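Long-range contacts in berberine bridge enzyme-like protein (Arabidopsis thaliana, PDB 5D79), which is a secreted FAD-dependent oxidoreductase of the berberine bridge enzyme-like family and takes part in adaptation to salt stress: residues 133-138 against 146-151; 105-110 against 127-132. One frame throughout, in Å; residues are numbered along the deposited sequence.

Contact 1 (133-138 against 146-151). With FAD (flavin-adenine dinucleotide), chain E; PO4 (phosphate ion), chain D.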
loop_
_atom_site.group_PDB
_atom_site.type_symbol
_atom_site.label_atom_id
_atom_site.label_comp_id
_atom_site.label_asym_id
_atom_site.label_seq_id
_atom_site.Cartn_x
_atom_site.Cartn_y
_atom_site.Cartn_z
ATOM N N LEU A 133 -1.901 15.594 11.750
ATOM C CA LEU A 133 -1.428 16.327 10.579
ATOM C C LEU A 133 -1.975 15.698 9.300
ATOM O O LEU A 133 -1.295 14.920 8.633
ATOM C CB LEU A 133 0.104 16.368 10.544
ATOM C CG LEU A 133 0.795 17.073 11.712
ATOM C CD1 LEU A 133 2.313 17.011 11.587
ATOM C CD2 LEU A 133 0.313 18.511 11.805
ATOM N N ARG A 134 -3.212 16.049 8.967
ATOM C CA ARG A 134 -3.893 15.457 7.826
ATOM C C ARG A 134 -4.577 16.510 6.966
ATOM O O ARG A 134 -5.563 16.223 6.276
ATOM C CB ARG A 134 -4.916 14.420 8.298
ATOM C CG ARG A 134 -5.954 14.940 9.260
ATOM C CD ARG A 134 -6.895 13.825 9.654
ATOM N NE ARG A 134 -7.262 13.897 11.062
ATOM C CZ ARG A 134 -8.238 13.187 11.620
ATOM N NH1 ARG A 134 -8.493 13.316 12.916
ATOM N NH2 ARG A 134 -8.962 12.357 10.880
ATOM N N SER A 135 -4.047 17.726 7.002
ATOM C CA SER A 135 -4.643 18.838 6.274
ATOM C C SER A 135 -4.434 18.696 4.772
ATOM O O SER A 135 -3.321 18.426 4.317
ATOM C CB SER A 135 -4.064 20.164 6.764
ATOM O OG SER A 135 -4.389 20.386 8.128
ATOM N N ILE A 136 -5.509 18.883 4.008
ATOM C CA ILE A 136 -5.455 18.766 2.558
ATOM C C ILE A 136 -5.883 20.055 1.882
ATOM O O ILE A 136 -7.028 20.470 1.970
ATOM C CB ILE A 136 -6.344 17.611 2.042
ATOM C CG1 ILE A 136 -5.908 16.284 2.675
ATOM C CG2 ILE A 136 -6.269 17.524 0.516
ATOM C CD1 ILE A 136 -6.893 15.152 2.523
ATOM N N SER A 137 -4.956 20.683 1.187
ATOM C CA SER A 137 -5.271 21.905 0.490
ATOM C C SER A 137 -4.949 21.764 -0.994
ATOM O O SER A 137 -3.775 21.720 -1.399
ATOM C CB SER A 137 -4.507 23.067 1.112
ATOM O OG SER A 137 -4.557 22.987 2.524
ATOM N N LEU A 138 -6.001 21.678 -1.801
ATOM C CA LEU A 138 -5.864 21.547 -3.241
ATOM C C LEU A 138 -5.909 22.900 -3.935
ATOM O O LEU A 138 -6.437 23.874 -3.400
ATOM C CB LEU A 138 -6.967 20.653 -3.795
ATOM C CG LEU A 138 -7.197 19.371 -3.001
ATOM C CD1 LEU A 138 -8.387 18.613 -3.575
ATOM C CD2 LEU A 138 -5.935 18.522 -3.005
ATOM N N TRP A 146 -1.405 20.255 -1.639
ATOM C CA TRP A 146 -0.536 19.702 -0.619
ATOM C C TRP A 146 -1.340 18.760 0.268
ATOM O O TRP A 146 -2.488 19.039 0.628
ATOM C CB TRP A 146 0.127 20.806 0.194
ATOM C CG TRP A 146 1.319 21.386 -0.492
ATOM C CD1 TRP A 146 1.345 22.474 -1.327
ATOM C CD2 TRP A 146 2.666 20.910 -0.413
ATOM N NE1 TRP A 146 2.629 22.706 -1.769
ATOM C CE2 TRP A 146 3.460 21.758 -1.225
ATOM C CE3 TRP A 146 3.283 19.846 0.262
ATOM C CZ2 TRP A 146 4.841 21.573 -1.376
ATOM C CZ3 TRP A 146 4.654 19.667 0.111
ATOM C CH2 TRP A 146 5.416 20.526 -0.701
ATOM N N VAL A 147 -0.751 17.617 0.587
ATOM C CA VAL A 147 -1.444 16.625 1.387
ATOM C C VAL A 147 -0.563 16.172 2.533
ATOM O O VAL A 147 0.410 15.449 2.316
ATOM C CB VAL A 147 -1.850 15.394 0.551
ATOM C CG1 VAL A 147 -2.873 14.538 1.327
ATOM C CG2 VAL A 147 -2.396 15.827 -0.805
ATOM N N GLN A 148 -0.904 16.602 3.744
ATOM C CA GLN A 148 -0.185 16.182 4.937
ATOM C C GLN A 148 -0.311 14.678 5.131
ATOM O O GLN A 148 -1.381 14.098 4.935
ATOM C CB GLN A 148 -0.696 16.917 6.169
ATOM C CG GLN A 148 -0.491 18.413 6.123
ATOM C CD GLN A 148 -0.537 19.038 7.506
ATOM O OE1 GLN A 148 -1.318 18.627 8.350
ATOM N NE2 GLN A 148 0.317 20.022 7.744
ATOM N N THR A 149 0.790 14.058 5.536
ATOM C CA THR A 149 0.927 12.601 5.520
ATOM C C THR A 149 0.040 11.827 6.508
ATOM O O THR A 149 -0.011 10.594 6.462
ATOM C CB THR A 149 2.387 12.217 5.787
ATOM O OG1 THR A 149 2.876 12.986 6.893
ATOM C CG2 THR A 149 3.235 12.498 4.546
ATOM N N GLY A 150 -0.649 12.538 7.398
ATOM C CA GLY A 150 -1.561 11.896 8.327
ATOM C C GLY A 150 -2.905 11.614 7.685
ATOM O O GLY A 150 -3.749 10.930 8.268
ATOM N N ALA A 151 -3.090 12.137 6.475
ATOM C CA ALA A 151 -4.339 11.994 5.744
ATOM C C ALA A 151 -4.490 10.590 5.178
ATOM O O ALA A 151 -3.500 9.913 4.911
ATOM C CB ALA A 151 -4.414 13.020 4.638
HETATM P PA FAD E . 1.411 2.759 8.133
HETATM O O1A FAD E . 1.466 1.494 8.952
HETATM O O2A FAD E . 1.023 3.970 8.948
HETATM O O5B FAD E . 2.821 2.973 7.374
HETATM C C5B FAD E . 3.459 1.904 6.689
HETATM C C4B FAD E . 4.971 2.118 6.535
HETATM O O4B FAD E . 5.212 3.430 6.060
HETATM C C3B FAD E . 5.690 1.973 7.868
HETATM O O3B FAD E . 6.960 1.378 7.701
HETATM C C2B FAD E . 5.814 3.409 8.344
HETATM O O2B FAD E . 6.928 3.605 9.196
HETATM C C1B FAD E . 5.894 4.195 7.039
HETATM N N9A FAD E . 5.336 5.563 7.111
HETATM C C8A FAD E . 4.030 5.956 7.303
HETATM N N7A FAD E . 3.982 7.313 7.278
HETATM C C5A FAD E . 5.232 7.793 7.072
HETATM C C6A FAD E . 5.761 9.079 6.961
HETATM N N6A FAD E . 4.965 10.132 6.814
HETATM N N1A FAD E . 7.115 9.246 6.744
HETATM C C2A FAD E . 7.938 8.147 6.630
HETATM N N3A FAD E . 7.408 6.876 6.745
HETATM C C4A FAD E . 6.084 6.699 6.961
HETATM N N1 FAD E . -1.578 -0.873 -1.325
HETATM C C2 FAD E . -1.720 -0.708 -2.692
HETATM O O2 FAD E . -0.919 -0.012 -3.326
HETATM N N3 FAD E . -2.786 -1.316 -3.345
HETATM C C4 FAD E . -3.706 -2.089 -2.654
HETATM O O4 FAD E . -4.699 -2.516 -3.245
HETATM C C4X FAD E . -3.571 -2.234 -1.273
HETATM N N5 FAD E . -4.541 -2.884 -0.526
HETATM C C5X FAD E . -4.544 -2.749 0.854
HETATM C C6 FAD E . -5.629 -3.171 1.620
HETATM C C7 FAD E . -5.614 -3.034 3.011
HETATM C C7M FAD E . -6.783 -3.503 3.825
HETATM C C8 FAD E . -4.526 -2.428 3.642
HETATM C C8M FAD E . -4.473 -2.291 5.135
HETATM C C9 FAD E . -3.442 -2.009 2.878
HETATM C C9A FAD E . -3.425 -2.213 1.495
HETATM N N10 FAD E . -2.332 -1.829 0.732
HETATM C C10 FAD E . -2.514 -1.593 -0.615
HETATM C "C1'" FAD E . -0.999 -1.599 1.376
HETATM C "C2'" FAD E . -0.782 -0.167 1.828
HETATM O "O2'" FAD E . -0.710 0.669 0.694
HETATM C "C3'" FAD E . 0.513 -0.130 2.631
HETATM O "O3'" FAD E . 0.327 -0.886 3.808
HETATM C "C4'" FAD E . 0.885 1.270 3.051
HETATM O "O4'" FAD E . 2.265 1.341 3.298
HETATM C "C5'" FAD E . 0.195 1.602 4.356
HETATM O "O5'" FAD E . 0.262 2.994 4.562
HETATM P P FAD E . -0.328 3.565 5.939
HETATM O O1P FAD E . 0.086 5.001 6.116
HETATM O O2P FAD E . -1.828 3.419 5.985
HETATM O O3P FAD E . 0.334 2.506 6.960
HETATM P P PO4 D . 1.726 21.310 4.374
HETATM O O1 PO4 D . 1.412 20.414 3.201
HETATM O O2 PO4 D . 2.405 22.556 3.851
HETATM O O3 PO4 D . 0.446 21.659 5.088
HETATM O O4 PO4 D . 2.636 20.590 5.339
HETATM O O HOH W 1 1.690 14.270 8.966
#

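Contact 2 (105-110 against 127-132). With FAD (flavin-adenine dinucleotide), chain E.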
loop_
_atom_site.group_PDB
_atom_site.type_symbol
_atom_site.label_atom_id
_atom_site.label_comp_id
_atom_site.label_asym_id
_atom_site.label_seq_id
_atom_site.Cartn_x
_atom_site.Cartn_y
_atom_site.Cartn_z
ATOM N N ARG A 105 9.176 4.789 15.603
ATOM C CA ARG A 105 8.463 4.311 14.428
ATOM C C ARG A 105 7.420 5.344 14.048
ATOM O O ARG A 105 6.816 5.945 14.919
ATOM C CB ARG A 105 7.806 2.960 14.691
ATOM C CG ARG A 105 8.788 1.820 14.871
ATOM C CD ARG A 105 9.601 1.573 13.612
ATOM N NE ARG A 105 10.701 0.649 13.869
ATOM C CZ ARG A 105 10.654 -0.661 13.652
ATOM N NH1 ARG A 105 9.557 -1.216 13.151
ATOM N NH2 ARG A 105 11.711 -1.416 13.920
ATOM N N THR A 106 7.211 5.557 12.751
ATOM C CA THR A 106 6.261 6.567 12.291
ATOM C C THR A 106 4.978 5.953 11.735
ATOM O O THR A 106 5.017 5.150 10.802
ATOM C CB THR A 106 6.877 7.453 11.209
ATOM O OG1 THR A 106 7.949 8.205 11.772
ATOM C CG2 THR A 106 5.836 8.414 10.652
ATOM N N ARG A 107 3.838 6.343 12.296
ATOM C CA ARG A 107 2.565 5.822 11.822
ATOM C C ARG A 107 1.704 6.905 11.186
ATOM O O ARG A 107 1.529 7.977 11.758
ATOM C CB ARG A 107 1.793 5.157 12.964
ATOM C CG ARG A 107 0.503 4.508 12.504
ATOM C CD ARG A 107 -0.044 3.522 13.505
ATOM N NE ARG A 107 -0.587 4.183 14.681
ATOM C CZ ARG A 107 -1.064 3.544 15.739
ATOM N NH1 ARG A 107 -1.053 2.218 15.769
ATOM N NH2 ARG A 107 -1.553 4.236 16.764
ATOM N N SER A 108 1.175 6.622 9.994
ATOM C CA SER A 108 0.156 7.479 9.384
ATOM C C SER A 108 -1.239 6.939 9.682
ATOM O O SER A 108 -1.930 7.463 10.538
ATOM C CB SER A 108 0.362 7.604 7.874
ATOM O OG SER A 108 1.584 8.257 7.586
ATOM N N ALA A 109 -1.656 5.893 8.983
ATOM C CA ALA A 109 -2.980 5.337 9.234
ATOM C C ALA A 109 -2.897 3.853 9.534
ATOM O O ALA A 109 -3.919 3.200 9.720
ATOM C CB ALA A 109 -3.911 5.593 8.057
ATOM N N GLY A 110 -1.678 3.320 9.554
ATOM C CA GLY A 110 -1.420 2.028 10.167
ATOM C C GLY A 110 -1.815 0.767 9.422
ATOM O O GLY A 110 -2.135 -0.250 10.041
ATOM N N VAL A 127 6.417 5.915 19.262
ATOM C CA VAL A 127 5.652 6.061 18.024
ATOM C C VAL A 127 5.342 7.520 17.708
ATOM O O VAL A 127 4.823 8.235 18.544
ATOM C CB VAL A 127 4.310 5.277 18.089
ATOM C CG1 VAL A 127 3.398 5.673 16.939
ATOM C CG2 VAL A 127 4.555 3.776 18.081
ATOM N N ILE A 128 5.679 7.954 16.498
ATOM C CA ILE A 128 5.216 9.236 15.960
ATOM C C ILE A 128 3.932 9.019 15.131
ATOM O O ILE A 128 3.999 8.697 13.934
ATOM C CB ILE A 128 6.292 9.916 15.063
ATOM C CG1 ILE A 128 7.672 9.884 15.723
ATOM C CG2 ILE A 128 5.899 11.343 14.733
ATOM C CD1 ILE A 128 8.780 10.349 14.819
ATOM N N ASP A 129 2.775 9.175 15.775
ATOM C CA ASP A 129 1.475 9.004 15.125
ATOM C C ASP A 129 1.067 10.328 14.476
ATOM O O ASP A 129 0.957 11.351 15.157
ATOM C CB ASP A 129 0.429 8.536 16.149
ATOM C CG ASP A 129 -0.898 8.079 15.514
ATOM O OD1 ASP A 129 -1.468 8.806 14.672
ATOM O OD2 ASP A 129 -1.389 6.988 15.890
ATOM N N LEU A 130 0.837 10.298 13.163
ATOM C CA LEU A 130 0.619 11.517 12.377
ATOM C C LEU A 130 -0.843 11.893 12.223
ATOM O O LEU A 130 -1.182 12.740 11.400
ATOM C CB LEU A 130 1.237 11.367 10.990
ATOM C CG LEU A 130 2.749 11.158 11.001
ATOM C CD1 LEU A 130 3.243 10.795 9.625
ATOM C CD2 LEU A 130 3.433 12.414 11.498
ATOM N N ARG A 131 -1.697 11.282 13.035
ATOM C CA ARG A 131 -3.138 11.457 12.933
ATOM C C ARG A 131 -3.620 12.913 12.960
ATOM O O ARG A 131 -4.673 13.218 12.422
ATOM C CB ARG A 131 -3.820 10.689 14.060
ATOM C CG ARG A 131 -3.591 11.258 15.454
ATOM C CD ARG A 131 -4.245 10.354 16.457
ATOM N NE ARG A 131 -4.000 8.969 16.080
ATOM C CZ ARG A 131 -4.476 7.914 16.727
ATOM N NH1 ARG A 131 -5.238 8.079 17.800
ATOM N NH2 ARG A 131 -4.186 6.693 16.295
ATOM N N ASN A 132 -2.853 13.805 13.582
ATOM C CA ASN A 132 -3.262 15.203 13.722
ATOM C C ASN A 132 -2.853 16.078 12.544
ATOM O O ASN A 132 -3.383 17.177 12.369
ATOM C CB ASN A 132 -2.692 15.799 15.012
ATOM C CG ASN A 132 -3.363 15.254 16.251
ATOM O OD1 ASN A 132 -4.504 14.780 16.196
ATOM N ND2 ASN A 132 -2.664 15.322 17.384
HETATM P PA FAD E . 1.411 2.759 8.133
HETATM O O1A FAD E . 1.466 1.494 8.952
HETATM O O2A FAD E . 1.023 3.970 8.948
HETATM O O5B FAD E . 2.821 2.973 7.374
HETATM C C5B FAD E . 3.459 1.904 6.689
HETATM C C4B FAD E . 4.971 2.118 6.535
HETATM O O4B FAD E . 5.212 3.430 6.060
HETATM C C3B FAD E . 5.690 1.973 7.868
HETATM O O3B FAD E . 6.960 1.378 7.701
HETATM C C2B FAD E . 5.814 3.409 8.344
HETATM O O2B FAD E . 6.928 3.605 9.196
HETATM C C1B FAD E . 5.894 4.195 7.039
HETATM N N9A FAD E . 5.336 5.563 7.111
HETATM C C8A FAD E . 4.030 5.956 7.303
HETATM N N7A FAD E . 3.982 7.313 7.278
HETATM C C5A FAD E . 5.232 7.793 7.072
HETATM C C6A FAD E . 5.761 9.079 6.961
HETATM N N6A FAD E . 4.965 10.132 6.814
HETATM N N1A FAD E . 7.115 9.246 6.744
HETATM C C2A FAD E . 7.938 8.147 6.630
HETATM N N3A FAD E . 7.408 6.876 6.745
HETATM C C4A FAD E . 6.084 6.699 6.961
HETATM N N1 FAD E . -1.578 -0.873 -1.325
HETATM C C2 FAD E . -1.720 -0.708 -2.692
HETATM O O2 FAD E . -0.919 -0.012 -3.326
HETATM N N3 FAD E . -2.786 -1.316 -3.345
HETATM C C4 FAD E . -3.706 -2.089 -2.654
HETATM O O4 FAD E . -4.699 -2.516 -3.245
HETATM C C4X FAD E . -3.571 -2.234 -1.273
HETATM N N5 FAD E . -4.541 -2.884 -0.526
HETATM C C5X FAD E . -4.544 -2.749 0.854
HETATM C C6 FAD E . -5.629 -3.171 1.620
HETATM C C7 FAD E . -5.614 -3.034 3.011
HETATM C C7M FAD E . -6.783 -3.503 3.825
HETATM C C8 FAD E . -4.526 -2.428 3.642
HETATM C C8M FAD E . -4.473 -2.291 5.135
HETATM C C9 FAD E . -3.442 -2.009 2.878
HETATM C C9A FAD E . -3.425 -2.213 1.495
HETATM N N10 FAD E . -2.332 -1.829 0.732
HETATM C C10 FAD E . -2.514 -1.593 -0.615
HETATM C "C1'" FAD E . -0.999 -1.599 1.376
HETATM C "C2'" FAD E . -0.782 -0.167 1.828
HETATM O "O2'" FAD E . -0.710 0.669 0.694
HETATM C "C3'" FAD E . 0.513 -0.130 2.631
HETATM O "O3'" FAD E . 0.327 -0.886 3.808
HETATM C "C4'" FAD E . 0.885 1.270 3.051
HETATM O "O4'" FAD E . 2.265 1.341 3.298
HETATM C "C5'" FAD E . 0.195 1.602 4.356
HETATM O "O5'" FAD E . 0.262 2.994 4.562
HETATM P P FAD E . -0.328 3.565 5.939
HETATM O O1P FAD E . 0.086 5.001 6.116
HETATM O O2P FAD E . -1.828 3.419 5.985
HETATM O O3P FAD E . 0.334 2.506 6.960
HETATM O O HOH W 2 -2.622 7.178 13.180
#

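Contact 1 (133-138 against 146-151)
Leu133 O is gripped by two donors: Gly150 N at 2.8 Å, and a water that also donates to Thr149 OG1, itself hydrogen-bonded to Ile239 O. The Gly150 bond is bent, and Gly150 lies within the type I turn from Gln148 to Ala151; a beta carbon on Gly150 would strike the same oxygen. Gln148 holds Ser135 through both its backbone N-H and its side-chain OE1. The N-H runs almost straight to Ser135 O (3.1 Å, 171°), while the side chain, with CG anti to the carbonyl carbon (chi1 -63°) and extended beyond it, places OE1 to accept from Ser135 N at 3.2 Å. That bond probably helps hold the amide's rotation, with NE2 toward a phosphate ion, probably from the crystallisation liquor, which it meets through two weak bonds. Farther along, Ser137 and Trp146 exchange both backbone bonds as a hydrogen-bonded pair. On the sheet face of Ile136 and Val147, Ile136 CG1 lies beside Val147 CG1 (3.8 Å) and its CD1 reaches Ala151 CB; helix 153-163 covers this face. The strand axes, 173° apart in direction, define an antiparallel beta hairpin of the FAD-binding PCMH-type domain, its second strand leading to Thr149 at the FAD adenine.

Contact 2 (105-110 against 127-132)
Arg107 grips Asp129 side-on, NE and NH2 both donating to OD2, at 3.2 and 2.9 Å. The carboxylate lies at the guanidinium edge with the two planes 82° apart; NH2 meets OD2 nearly along its C-O axis, and NE comes from above the carboxylate plane. Arg131 shares this carboxylate: its N closes an Asx turn on OD1, NE adds a bond of 2.9 Å to OD1, and NH2 forms a salt bridge with OD2 at 2.8 Å. Arg107 reaches over with CG anti to its backbone N (chi1 -176°) and a bend at chi3, which brings its NH2 to 3.6 Å from that of Arg131; the carboxylate they share probably offsets the like charges. Replacing Asp129 by an alanine would probably leave the Arg107 and Arg131 guanidinium groups without their common counter-charge and undo the Asx turn. The parallel strands pair through Ile128 N to Arg105 O and Arg107 N to Ile128 O. Thr106 CG2 packs on Leu130 CD1 (3.7 Å), which also touches FAD N6A. Ser108 N and Gly110 N donate to pyrophosphate oxygen O2A, and Ser108 OG donates to adenine N7A at 2.6 Å. The salt-bridge network thus ties the strand leading to these donors to its neighbour.

Along the chain, strand 103-107 and the cofactor-binding turn after it come first; contact 2 closes the loop between residues 110 and 127 by bringing strand 125-129 beside strand 103-107, in parallel. Contact 1 opens at once, at residue 133, and closes a much shorter excursion, the hairpin 136-139 with 144-148. The two therefore stand in series, neither nested nor crossed, with centres about 13 Å apart. Contact 2 belongs to the four-stranded mixed sheet and contact 1 to the six-stranded antiparallel one, so 127-138 leads from one sheet into the other. They meet where Ser108 OG lies 3.0 Å from Thr149 O and Gly150 CA rests on Leu130 CB, beside the FAD adenine that both contacts touch.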